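Local structure of vascular endothelial cadherin (Gallus gallus, 3PPE) at residues V21-S26 against D52-A57; I36-S41 against E70-I75; D99-F104 against E191-T196; K125-D130 against V142-I147. The protein mediates calcium-dependent, mainly homophilic adhesion between endothelial cells, this chain being its first two extracellular cadherin domains, EC1 and EC2. All coordinates share one frame; numbering follows the deposited sequence.

Interaction 1: residues V21-S26 against D52-A57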
loop_
_atom_site.group_PDB
_atom_site.type_symbol
_atom_site.label_atom_id
_atom_site.label_comp_id
_atom_site.label_asym_id
_atom_site.label_seq_id
_atom_site.Cartn_x
_atom_site.Cartn_y
_atom_site.Cartn_z
ATOM N N VAL A 21 0.496 -5.475 -1.640
ATOM C CA VAL A 21 1.521 -4.895 -2.524
ATOM C C VAL A 21 0.941 -3.718 -3.317
ATOM O O VAL A 21 1.540 -2.660 -3.376
ATOM C CB VAL A 21 2.112 -5.948 -3.502
ATOM C CG1 VAL A 21 3.072 -5.278 -4.545
ATOM C CG2 VAL A 21 2.845 -7.053 -2.717
ATOM N N GLY A 22 -0.200 -3.922 -3.970
ATOM C CA GLY A 22 -0.760 -2.894 -4.839
ATOM C C GLY A 22 -1.929 -3.462 -5.623
ATOM O O GLY A 22 -2.417 -4.556 -5.304
ATOM N N LYS A 23 -2.381 -2.748 -6.651
ATOM C CA LYS A 23 -3.578 -3.200 -7.361
ATOM C C LYS A 23 -3.475 -3.000 -8.846
ATOM O O LYS A 23 -3.105 -1.937 -9.298
ATOM C CB LYS A 23 -4.844 -2.520 -6.784
ATOM C CG LYS A 23 -6.168 -3.070 -7.329
ATOM C CD LYS A 23 -7.314 -2.092 -7.073
ATOM C CE LYS A 23 -8.578 -2.450 -7.896
ATOM N NZ LYS A 23 -8.475 -2.564 -9.436
ATOM N N LEU A 24 -3.810 -4.036 -9.603
ATOM C CA LEU A 24 -3.914 -3.927 -11.048
ATOM C C LEU A 24 -5.265 -3.375 -11.441
ATOM O O LEU A 24 -6.252 -3.689 -10.793
ATOM C CB LEU A 24 -3.764 -5.319 -11.684
ATOM C CG LEU A 24 -2.398 -6.013 -11.523
ATOM C CD1 LEU A 24 -2.547 -7.460 -12.043
ATOM C CD2 LEU A 24 -1.357 -5.224 -12.322
ATOM N N THR A 25 -5.311 -2.581 -12.511
ATOM C CA THR A 25 -6.600 -2.158 -13.082
ATOM C C THR A 25 -6.592 -2.213 -14.609
ATOM O O THR A 25 -5.803 -1.540 -15.242
ATOM C CB THR A 25 -7.011 -0.735 -12.625
ATOM O OG1 THR A 25 -7.003 -0.651 -11.193
ATOM C CG2 THR A 25 -8.434 -0.379 -13.138
ATOM N N SER A 26 -7.478 -3.028 -15.181
ATOM C CA SER A 26 -7.804 -2.988 -16.613
ATOM C C SER A 26 -9.176 -2.389 -16.755
ATOM O O SER A 26 -10.037 -2.650 -15.933
ATOM C CB SER A 26 -7.879 -4.391 -17.199
ATOM O OG SER A 26 -8.651 -4.396 -18.400
ATOM N N ASP A 52 -10.350 -8.085 -7.804
ATOM C CA ASP A 52 -10.240 -6.641 -7.972
ATOM C C ASP A 52 -8.871 -6.252 -8.521
ATOM O O ASP A 52 -8.651 -5.107 -8.913
ATOM C CB ASP A 52 -10.495 -5.926 -6.644
ATOM C CG ASP A 52 -11.917 -6.105 -6.151
ATOM O OD1 ASP A 52 -12.856 -5.878 -6.942
ATOM O OD2 ASP A 52 -12.097 -6.472 -4.969
ATOM N N GLY A 53 -7.955 -7.214 -8.547
ATOM C CA GLY A 53 -6.640 -7.000 -9.123
ATOM C C GLY A 53 -5.575 -6.765 -8.071
ATOM O O GLY A 53 -4.438 -6.423 -8.391
ATOM N N ASP A 54 -5.948 -6.951 -6.809
ATOM C CA ASP A 54 -5.011 -6.752 -5.685
ATOM C C ASP A 54 -3.964 -7.855 -5.645
ATOM O O ASP A 54 -4.285 -9.035 -5.847
ATOM C CB ASP A 54 -5.736 -6.703 -4.334
ATOM C CG ASP A 54 -6.567 -5.453 -4.154
ATOM O OD1 ASP A 54 -7.777 -5.592 -4.307
ATOM O OD2 ASP A 54 -6.049 -4.336 -3.885
ATOM N N ILE A 55 -2.722 -7.446 -5.425
ATOM C CA ILE A 55 -1.583 -8.344 -5.339
ATOM C C ILE A 55 -1.098 -8.270 -3.918
ATOM O O ILE A 55 -1.041 -7.181 -3.327
ATOM C CB ILE A 55 -0.452 -7.946 -6.328
ATOM C CG1 ILE A 55 -0.971 -8.075 -7.766
ATOM C CG2 ILE A 55 0.822 -8.819 -6.103
ATOM C CD1 ILE A 55 0.095 -7.800 -8.821
ATOM N N TYR A 56 -0.843 -9.441 -3.357
ATOM C CA TYR A 56 -0.309 -9.578 -2.009
ATOM C C TYR A 56 0.999 -10.324 -2.051
ATOM O O TYR A 56 1.216 -11.122 -2.963
ATOM C CB TYR A 56 -1.305 -10.335 -1.124
ATOM C CG TYR A 56 -2.408 -9.462 -0.580
ATOM C CD1 TYR A 56 -3.501 -9.130 -1.358
ATOM C CD2 TYR A 56 -2.374 -9.005 0.730
ATOM C CE1 TYR A 56 -4.519 -8.328 -0.862
ATOM C CE2 TYR A 56 -3.390 -8.213 1.238
ATOM C CZ TYR A 56 -4.441 -7.866 0.442
ATOM O OH TYR A 56 -5.457 -7.084 0.968
ATOM N N ALA A 57 1.854 -10.061 -1.064
ATOM C CA ALA A 57 3.111 -10.778 -0.878
ATOM C C ALA A 57 2.951 -11.805 0.238
ATOM O O ALA A 57 2.403 -11.498 1.302
ATOM C CB ALA A 57 4.259 -9.774 -0.492
#
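Val21 lies over the far end of strand 54-57: its CG2 reaches Ala57 CB at 3.8 Å, while its CB meets Ile55 CG2. The methyl gets there because CG1 stands anti to the backbone N (chi1 173°), which puts CG2 on the side of that nitrogen, next to the opposing strand. Three residues on, Leu24 crosses Ile55 at a slant, CG against Ile55 CD1 at 4.1 Å. Both face the inside of EC1, where Met7 and Phe90 pack on both and Phe46 on Ile55. The backbones belong to the three-stranded sheet of this cadherin β-sandwich and run antiparallel, 170° between the short axes, with a classic beta bulge at the start: Val21 N and Gly22 N both turn to Ile55 O, the first at 2.8 Å, the second weakly. Ile55 N answers to Gly22 O at 2.9 Å. Beyond the strand, Leu24 N gives Gly53 O a straight 2.7 Å bond, although the donor stands well above the carbonyl plane. A side chain on Gly53 would run into Leu24 O. On the outer face Lys23 CB passes Asp54 OD2 at 3.6 Å. The lysine then bends at its last torsion (chi4 -56°), and NZ bonds Leu24 O and Thr25 OG1. The second subunit packs on this end, Trp4 of that subunit on Leu24 and His8 of that subunit on Lys23 and Thr25.

Interaction 2: residues I36-S41 against E70-I75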
loop_
_atom_site.group_PDB
_atom_site.type_symbol
_atom_site.label_atom_id
_atom_site.label_comp_id
_atom_site.label_asym_id
_atom_site.label_seq_id
_atom_site.Cartn_x
_atom_site.Cartn_y
_atom_site.Cartn_z
ATOM N N ILE A 36 -4.384 -12.154 -14.143
ATOM C CA ILE A 36 -3.396 -13.239 -14.094
ATOM C C ILE A 36 -2.030 -12.575 -14.168
ATOM O O ILE A 36 -1.856 -11.580 -14.891
ATOM C CB ILE A 36 -3.548 -14.217 -15.286
ATOM C CG1 ILE A 36 -4.984 -14.767 -15.374
ATOM C CG2 ILE A 36 -2.592 -15.394 -15.164
ATOM C CD1 ILE A 36 -5.459 -15.539 -14.104
ATOM N N ILE A 37 -1.071 -13.076 -13.394
ATOM C CA ILE A 37 0.305 -12.559 -13.467
ATOM C C ILE A 37 1.330 -13.637 -13.777
ATOM O O ILE A 37 1.098 -14.799 -13.499
ATOM C CB ILE A 37 0.715 -11.769 -12.159
ATOM C CG1 ILE A 37 0.546 -12.656 -10.906
ATOM C CG2 ILE A 37 -0.127 -10.520 -12.027
ATOM C CD1 ILE A 37 1.097 -12.002 -9.542
ATOM N N GLU A 38 2.474 -13.219 -14.349
ATOM C CA GLU A 38 3.595 -14.072 -14.604
ATOM C C GLU A 38 4.811 -13.233 -14.279
ATOM O O GLU A 38 4.685 -12.037 -14.073
ATOM C CB GLU A 38 3.648 -14.476 -16.087
ATOM C CG GLU A 38 3.994 -13.333 -17.000
ATOM C CD GLU A 38 4.123 -13.725 -18.485
ATOM O OE1 GLU A 38 5.130 -14.352 -18.875
ATOM O OE2 GLU A 38 3.228 -13.355 -19.264
ATOM N N GLY A 39 5.980 -13.864 -14.228
ATOM C CA GLY A 39 7.247 -13.145 -14.105
ATOM C C GLY A 39 7.916 -13.493 -12.785
ATOM O O GLY A 39 7.651 -14.566 -12.206
ATOM N N GLU A 40 8.758 -12.581 -12.282
ATOM C CA GLU A 40 9.652 -12.904 -11.153
ATOM C C GLU A 40 8.899 -13.097 -9.837
ATOM O O GLU A 40 8.297 -12.155 -9.321
ATOM C CB GLU A 40 10.745 -11.828 -10.989
ATOM C CG GLU A 40 11.719 -11.761 -12.167
ATOM C CD GLU A 40 12.852 -10.760 -11.878
ATOM O OE1 GLU A 40 14.006 -11.208 -11.682
ATOM O OE2 GLU A 40 12.564 -9.560 -11.779
ATOM N N SER A 41 8.938 -14.336 -9.336
ATOM C CA SER A 41 8.200 -14.781 -8.137
ATOM C C SER A 41 6.695 -14.543 -8.242
ATOM O O SER A 41 6.021 -14.468 -7.220
ATOM C CB SER A 41 8.791 -14.115 -6.857
ATOM O OG SER A 41 10.164 -14.472 -6.730
ATOM N N GLU A 70 10.226 -7.943 -11.824
ATOM C CA GLU A 70 9.601 -7.666 -13.115
ATOM C C GLU A 70 8.469 -8.664 -13.352
ATOM O O GLU A 70 8.690 -9.877 -13.389
ATOM C CB GLU A 70 10.664 -7.767 -14.243
ATOM C CG GLU A 70 11.854 -6.815 -13.999
ATOM C CD GLU A 70 12.759 -6.580 -15.206
ATOM O OE1 GLU A 70 12.993 -7.549 -15.959
ATOM O OE2 GLU A 70 13.244 -5.411 -15.396
ATOM N N LEU A 71 7.253 -8.159 -13.471
ATOM C CA LEU A 71 6.125 -9.035 -13.726
ATOM C C LEU A 71 5.318 -8.554 -14.936
ATOM O O LEU A 71 5.527 -7.446 -15.430
ATOM C CB LEU A 71 5.223 -9.131 -12.485
ATOM C CG LEU A 71 5.632 -10.006 -11.280
ATOM C CD1 LEU A 71 6.723 -9.327 -10.416
ATOM C CD2 LEU A 71 4.402 -10.183 -10.431
ATOM N N THR A 72 4.391 -9.395 -15.400
ATOM C CA THR A 72 3.524 -9.029 -16.509
ATOM C C THR A 72 2.109 -9.388 -16.124
ATOM O O THR A 72 1.860 -10.475 -15.613
ATOM C CB THR A 72 3.920 -9.739 -17.827
ATOM O OG1 THR A 72 5.249 -9.350 -18.162
ATOM C CG2 THR A 72 3.008 -9.319 -18.982
ATOM N N ALA A 73 1.205 -8.438 -16.342
ATOM C CA ALA A 73 -0.188 -8.609 -16.008
ATOM C C ALA A 73 -1.016 -8.964 -17.249
ATOM O O ALA A 73 -0.742 -8.489 -18.346
ATOM C CB ALA A 73 -0.714 -7.330 -15.328
ATOM N N HIS A 74 -2.029 -9.804 -17.058
ATOM C CA HIS A 74 -3.036 -10.039 -18.086
ATOM C C HIS A 74 -4.446 -9.863 -17.530
ATOM O O HIS A 74 -4.624 -9.557 -16.351
ATOM C CB HIS A 74 -2.878 -11.438 -18.683
ATOM C CG HIS A 74 -1.452 -11.840 -18.908
ATOM N ND1 HIS A 74 -0.957 -12.157 -20.155
ATOM C CD2 HIS A 74 -0.417 -11.978 -18.046
ATOM C CE1 HIS A 74 0.322 -12.472 -20.051
ATOM N NE2 HIS A 74 0.674 -12.372 -18.782
ATOM N N ILE A 75 -5.443 -10.058 -18.385
ATOM C CA ILE A 75 -6.821 -10.207 -17.934
ATOM C C ILE A 75 -7.603 -11.142 -18.851
ATOM O O ILE A 75 -7.719 -10.896 -20.052
ATOM C CB ILE A 75 -7.543 -8.848 -17.866
ATOM C CG1 ILE A 75 -8.908 -9.003 -17.192
ATOM C CG2 ILE A 75 -7.696 -8.256 -19.258
ATOM C CD1 ILE A 75 -9.555 -7.688 -16.812
#
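An edge of the four-stranded sheet in the EC1 β-sandwich is built here, with strand 33-39 outermost within the chain and strand 68-77 running antiparallel beside it. Glu38 and Thr72 form the regular hydrogen-bonded pair, Glu38 N to Thr72 O at 3.1 Å and Thr72 N to Glu38 O at 3.0 Å. On their face, Glu38 lies alongside Thr72, CG against CB at 3.7 Å, and reaches on to His74. CG sits between the backbone N and carbonyl carbon (chi1 69°) and the chain extends from there, which brings the carboxylate up to the imidazole edge. His74 NE2 donates to the anti lone pair of Glu38 OE2 at 2.8 Å; the bond is bent, but the two planes are only 15° apart. The opposite face points into the domain, where Ile37 CD1 packs on Leu71 CD2 at 3.9 Å and Ala73 meets Trp2 of the second subunit. Gly39 lies so close to Leu71 that any CB would collide with it. At the strand's end Glu40 OE1 forms a salt bridge with Lys66. Glu40 and Glu70 join twice: Glu40 N bonds Glu70 O, and Glu40 OE2 accepts Glu70 N through its anti lone pair, 2.8 Å away.

Interaction 3: residues D99-F104 against E191-T196. With CA (calcium ion), chain C; CA (calcium ion), chain E; CA (calcium ion), chain D.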
loop_
_atom_site.group_PDB
_atom_site.type_symbol
_atom_site.label_atom_id
_atom_site.label_comp_id
_atom_site.label_asym_id
_atom_site.label_seq_id
_atom_site.Cartn_x
_atom_site.Cartn_y
_atom_site.Cartn_z
ATOM N N ASP A 99 18.168 -0.999 7.752
ATOM C CA ASP A 99 18.388 -2.176 8.574
ATOM C C ASP A 99 19.818 -2.730 8.508
ATOM O O ASP A 99 20.079 -3.816 8.983
ATOM C CB ASP A 99 17.325 -3.259 8.295
ATOM C CG ASP A 99 17.276 -3.733 6.840
ATOM O OD1 ASP A 99 17.694 -3.018 5.886
ATOM O OD2 ASP A 99 16.762 -4.883 6.630
ATOM N N ASN A 100 20.736 -1.960 7.907
ATOM C CA ASN A 100 22.137 -2.314 7.858
ATOM C C ASN A 100 23.016 -1.198 8.400
ATOM O O ASN A 100 22.776 0.004 8.165
ATOM C CB ASN A 100 22.589 -2.711 6.430
ATOM C CG ASN A 100 21.866 -3.955 5.908
ATOM O OD1 ASN A 100 20.769 -3.853 5.360
ATOM N ND2 ASN A 100 22.444 -5.129 6.116
ATOM N N ALA A 101 24.037 -1.593 9.134
ATOM C CA ALA A 101 25.035 -0.622 9.610
ATOM C C ALA A 101 26.233 -0.647 8.626
ATOM O O ALA A 101 26.408 -1.609 7.860
ATOM C CB ALA A 101 25.466 -0.959 11.042
ATOM N N PRO A 102 27.022 0.432 8.581
ATOM C CA PRO A 102 28.247 0.365 7.749
ATOM C C PRO A 102 29.225 -0.636 8.325
ATOM O O PRO A 102 29.358 -0.755 9.586
ATOM C CB PRO A 102 28.809 1.800 7.817
ATOM C CG PRO A 102 27.589 2.642 8.299
ATOM C CD PRO A 102 26.883 1.736 9.252
ATOM N N ILE A 103 29.879 -1.387 7.435
ATOM C CA ILE A 103 30.880 -2.375 7.866
ATOM C C ILE A 103 32.182 -2.086 7.141
ATOM O O ILE A 103 32.197 -1.861 5.935
ATOM C CB ILE A 103 30.420 -3.852 7.605
ATOM C CG1 ILE A 103 29.142 -4.194 8.396
ATOM C CG2 ILE A 103 31.501 -4.873 8.011
ATOM C CD1 ILE A 103 28.308 -5.209 7.667
ATOM N N PHE A 104 33.291 -2.057 7.877
ATOM C CA PHE A 104 34.568 -1.749 7.234
ATOM C C PHE A 104 34.923 -2.743 6.153
ATOM O O PHE A 104 34.446 -3.873 6.190
ATOM C CB PHE A 104 35.656 -1.589 8.273
ATOM C CG PHE A 104 35.607 -0.245 8.936
ATOM C CD1 PHE A 104 34.958 -0.083 10.153
ATOM C CD2 PHE A 104 36.161 0.875 8.296
ATOM C CE1 PHE A 104 34.906 1.191 10.787
ATOM C CE2 PHE A 104 36.087 2.147 8.902
ATOM C CZ PHE A 104 35.459 2.278 10.163
ATOM N N GLU A 191 28.887 -3.712 14.823
ATOM C CA GLU A 191 30.132 -4.434 14.585
ATOM C C GLU A 191 29.775 -5.504 13.559
ATOM O O GLU A 191 29.164 -6.519 13.894
ATOM C CB GLU A 191 30.785 -5.076 15.811
ATOM C CG GLU A 191 31.382 -4.080 16.790
ATOM C CD GLU A 191 30.346 -3.495 17.730
ATOM O OE1 GLU A 191 29.167 -3.896 17.641
ATOM O OE2 GLU A 191 30.712 -2.635 18.559
ATOM N N SER A 192 30.159 -5.271 12.310
ATOM C CA SER A 192 31.568 -5.167 11.948
ATOM C C SER A 192 31.993 -3.711 11.794
ATOM O O SER A 192 32.805 -3.379 10.930
ATOM C CB SER A 192 31.847 -5.936 10.655
ATOM O OG SER A 192 32.323 -7.242 10.930
ATOM N N SER A 193 31.439 -2.846 12.638
ATOM C CA SER A 193 31.427 -1.413 12.368
ATOM C C SER A 193 32.621 -0.719 13.016
ATOM O O SER A 193 32.674 0.508 13.087
ATOM C CB SER A 193 30.122 -0.786 12.862
ATOM O OG SER A 193 29.046 -1.095 11.994
ATOM N N THR A 194 33.578 -1.514 13.486
ATOM C CA THR A 194 34.865 -0.987 13.928
ATOM C C THR A 194 36.014 -1.616 13.149
ATOM O O THR A 194 35.873 -2.698 12.579
ATOM C CB THR A 194 35.085 -1.226 15.434
ATOM O OG1 THR A 194 35.138 -2.634 15.694
ATOM C CG2 THR A 194 33.956 -0.607 16.243
ATOM N N ALA A 195 37.153 -0.930 13.128
ATOM C CA ALA A 195 38.383 -1.505 12.596
ATOM C C ALA A 195 39.611 -0.878 13.250
ATOM O O ALA A 195 39.499 0.081 14.014
ATOM C CB ALA A 195 38.438 -1.336 11.086
ATOM N N THR A 196 40.782 -1.427 12.944
ATOM C CA THR A 196 42.041 -0.894 13.468
ATOM C C THR A 196 42.832 -0.301 12.337
ATOM O O THR A 196 42.867 -0.851 11.217
ATOM C CB THR A 196 42.883 -2.052 14.115
ATOM O OG1 THR A 196 42.098 -2.693 15.125
ATOM C CG2 THR A 196 44.168 -1.575 14.776
HETATM CA CA CA C . 16.997 -5.956 4.577
HETATM CA CA CA E . 17.601 -2.026 3.889
HETATM CA CA CA D . 22.236 1.870 6.927
HETATM O O HOH W 1 19.099 -6.641 5.662
#
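Ser193 and Phe104 carry this contact, which ties the linker leaving the EC1-EC2 calcium site to the EC1-facing end of the EC2 β-sandwich. Ser193 OG donates to Pro102 O, its first torsion (chi1 -75°) swinging the hydroxyl to the side of its own backbone N; the modelled 2.5 Å is shorter than expected and its exact value doubtful. Ser193 OG also touches Ala101 CB at 3.7 Å. The Phe104 ring packs against Val126 and Ala128 of strand 122-129 and Val180 and Ala182 of strand 175-184. Ala195 CB sits over one face as a CH-pi contact, 4.0 Å from the centroid and displaced toward the rim, while Ser193 O lies at the edge, 3.3 Å from CE1. Phe104 N adds a weak bond to Ser192 O. Putting an alanine in place of Phe104 would probably leave the Ala195 methyl without its ring and open a gap toward those core residues. Further out, the linker is fixed by metal. Asn100 O binds one calcium ion at 2.3 Å, together with Asp130 and Asp184, both of which lie close to Pro102. Asp99 serves the other two ions, Glu11, Glu12 and Glu64 coming in from EC1. Its CG is tucked between the backbone N and carbonyl carbon (chi1 59°), from where the carboxylate spans both metals: OD1 binds one calcium ion at 2.2 Å, and OD2 binds the other, 2.3 Å away.

Interaction 4: residues K125-D130 against V142-I147. With CA (calcium ion), chain D.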
loop_
_atom_site.group_PDB
_atom_site.type_symbol
_atom_site.label_atom_id
_atom_site.label_comp_id
_atom_site.label_asym_id
_atom_site.label_seq_id
_atom_site.Cartn_x
_atom_site.Cartn_y
_atom_site.Cartn_z
ATOM N N LYS A 125 43.217 6.422 4.144
ATOM C CA LYS A 125 41.767 6.487 4.088
ATOM C C LYS A 125 41.220 5.148 4.558
ATOM O O LYS A 125 41.732 4.100 4.174
ATOM C CB LYS A 125 41.248 6.766 2.671
ATOM C CG LYS A 125 39.721 7.086 2.654
ATOM C CD LYS A 125 39.140 7.103 1.264
ATOM C CE LYS A 125 37.606 7.312 1.269
ATOM N NZ LYS A 125 36.823 6.259 2.043
ATOM N N VAL A 126 40.210 5.179 5.415
ATOM C CA VAL A 126 39.475 3.956 5.761
ATOM C C VAL A 126 38.100 4.044 5.064
ATOM O O VAL A 126 37.658 5.148 4.704
ATOM C CB VAL A 126 39.364 3.702 7.325
ATOM C CG1 VAL A 126 40.777 3.654 7.968
ATOM C CG2 VAL A 126 38.477 4.750 8.075
ATOM N N THR A 127 37.431 2.914 4.887
ATOM C CA THR A 127 36.142 2.870 4.181
ATOM C C THR A 127 35.272 1.806 4.815
ATOM O O THR A 127 35.719 0.667 4.983
ATOM C CB THR A 127 36.345 2.484 2.681
ATOM O OG1 THR A 127 37.286 3.364 2.093
ATOM C CG2 THR A 127 35.008 2.556 1.847
ATOM N N ALA A 128 34.043 2.182 5.162
ATOM C CA ALA A 128 32.998 1.230 5.523
ATOM C C ALA A 128 31.846 1.354 4.520
ATOM O O ALA A 128 31.587 2.456 3.994
ATOM C CB ALA A 128 32.512 1.483 6.947
ATOM N N GLU A 129 31.199 0.231 4.203
ATOM C CA GLU A 129 30.108 0.224 3.221
ATOM C C GLU A 129 28.844 -0.178 3.950
ATOM O O GLU A 129 28.863 -1.008 4.851
ATOM C CB GLU A 129 30.359 -0.763 2.064
ATOM C CG GLU A 129 31.694 -0.615 1.357
ATOM C CD GLU A 129 31.971 -1.769 0.404
ATOM O OE1 GLU A 129 31.729 -2.966 0.767
ATOM O OE2 GLU A 129 32.432 -1.484 -0.725
ATOM N N ASP A 130 27.754 0.458 3.568
ATOM C CA ASP A 130 26.461 0.238 4.195
ATOM C C ASP A 130 25.576 -0.338 3.105
ATOM O O ASP A 130 25.414 0.290 2.056
ATOM C CB ASP A 130 25.915 1.575 4.661
ATOM C CG ASP A 130 24.648 1.438 5.476
ATOM O OD1 ASP A 130 23.636 0.826 5.029
ATOM O OD2 ASP A 130 24.628 2.029 6.544
ATOM N N VAL A 142 27.454 7.142 5.396
ATOM C CA VAL A 142 28.397 6.621 6.389
ATOM C C VAL A 142 29.121 7.806 7.029
ATOM O O VAL A 142 29.521 8.734 6.335
ATOM C CB VAL A 142 29.437 5.689 5.732
ATOM C CG1 VAL A 142 30.417 5.103 6.797
ATOM C CG2 VAL A 142 28.768 4.533 4.853
ATOM N N THR A 143 29.293 7.763 8.346
ATOM C CA THR A 143 30.085 8.736 9.107
ATOM C C THR A 143 31.127 7.959 9.942
ATOM O O THR A 143 30.960 6.773 10.190
ATOM C CB THR A 143 29.191 9.626 10.067
ATOM O OG1 THR A 143 28.684 8.815 11.118
ATOM C CG2 THR A 143 28.033 10.236 9.325
ATOM N N TYR A 144 32.217 8.614 10.333
ATOM C CA TYR A 144 33.342 7.927 10.957
ATOM C C TYR A 144 33.768 8.668 12.227
ATOM O O TYR A 144 33.712 9.883 12.264
ATOM C CB TYR A 144 34.529 7.920 9.983
ATOM C CG TYR A 144 34.301 7.168 8.684
ATOM C CD1 TYR A 144 33.763 7.809 7.571
ATOM C CD2 TYR A 144 34.589 5.806 8.593
ATOM C CE1 TYR A 144 33.540 7.113 6.354
ATOM C CE2 TYR A 144 34.373 5.082 7.353
ATOM C CZ TYR A 144 33.876 5.754 6.267
ATOM O OH TYR A 144 33.649 5.090 5.093
ATOM N N GLN A 145 34.255 7.919 13.223
ATOM C CA GLN A 145 34.757 8.483 14.447
ATOM C C GLN A 145 36.005 7.669 14.837
ATOM O O GLN A 145 36.058 6.456 14.622
ATOM C CB GLN A 145 33.620 8.380 15.505
ATOM C CG GLN A 145 33.927 8.866 16.914
ATOM C CD GLN A 145 32.734 8.627 17.914
ATOM O OE1 GLN A 145 31.722 7.942 17.593
ATOM N NE2 GLN A 145 32.880 9.163 19.131
ATOM N N ILE A 146 37.030 8.330 15.362
ATOM C CA ILE A 146 38.121 7.604 16.016
ATOM C C ILE A 146 37.753 7.463 17.495
ATOM O O ILE A 146 37.440 8.460 18.159
ATOM C CB ILE A 146 39.493 8.295 15.847
ATOM C CG1 ILE A 146 39.880 8.318 14.351
ATOM C CG2 ILE A 146 40.602 7.552 16.689
ATOM C CD1 ILE A 146 41.149 9.104 14.111
ATOM N N ILE A 147 37.734 6.226 17.991
ATOM C CA ILE A 147 37.273 5.984 19.351
ATOM C C ILE A 147 38.445 5.564 20.262
ATOM O O ILE A 147 38.292 5.437 21.479
ATOM C CB ILE A 147 36.098 4.929 19.401
ATOM C CG1 ILE A 147 36.527 3.575 18.858
ATOM C CG2 ILE A 147 34.806 5.428 18.649
ATOM C CD1 ILE A 147 35.382 2.512 18.967
HETATM CA CA CA D . 22.236 1.870 6.927
#
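The Tyr144 ring comes at strand 122-129 with its hydroxyl leading, and Ala128 N lies at its edge, in the plane of the ring. Neither Val126 CG2 nor Thr127 CA is squarely over a face; both approach obliquely, Val126 CG2 at 4.1 Å from Tyr144 CD2 as the two side chains run alongside one another, pointing opposite ways. Ala128 N donates to Tyr144 OH at 2.9 Å, with a nearly straight N-H...O angle of 172°. The ring is held at its flank by Ala128 CB, 4.1 Å from CE2. Tyr144 CG lies anti to the carbonyl carbon (chi1 -63°), and from there the ring spans the gap to the other strand. A phenylalanine at Tyr144 would keep the ring but is likely to leave the Ala128 N-H without this acceptor. Val142 fills the next place: CG2 touches Ala128 O at 3.6 Å and Asp130 CB at 4.1 Å, while CG1 faces Ala128 CB. Near the Tyr144 hydroxyl, Lys125 curls back so that NZ bonds Thr127 OG1 at 2.9 Å, as well as Val126 O and Ser158 O. Strand 142-148 edges one sheet of EC2, whereas strand 122-129 belongs to the other, with Phe104 packing on Val126 and Ala128 between them. At its EC1-facing end the chain delivers Asp130, both of whose oxygens hold one calcium ion, with Asn98, Asn100, Asp132, His139 and Asp184 completing the site: a β-sandwich packed next to the interdomain calcium site that is characteristic of cadherin repeats.

Overall arrangement
Interactions 1 and 2 share the EC1 interior, touching where Leu24 meets Ala73 and Ile37, and both border the second subunit. Both are strand pairings dominated by backbone bonds; interaction 2 is more exposed and has a Glu38-His74 bond across the strands, whereas Lys23 and Asp54 in interaction 1 form no such charged pair. Interaction 3 joins the interdomain linker to EC2 and interaction 4 lies within EC2, each contributing a ligand, Asn100 O and Asp130, to the same calcium ion. Both are partly buried, Phe104 and Ala128 inside, Ile103 and Ser192 at the surface; hydroxyls and rings do more of the joining. The centres of interactions 1 and 2 lie 38 to 42 Å from theirs.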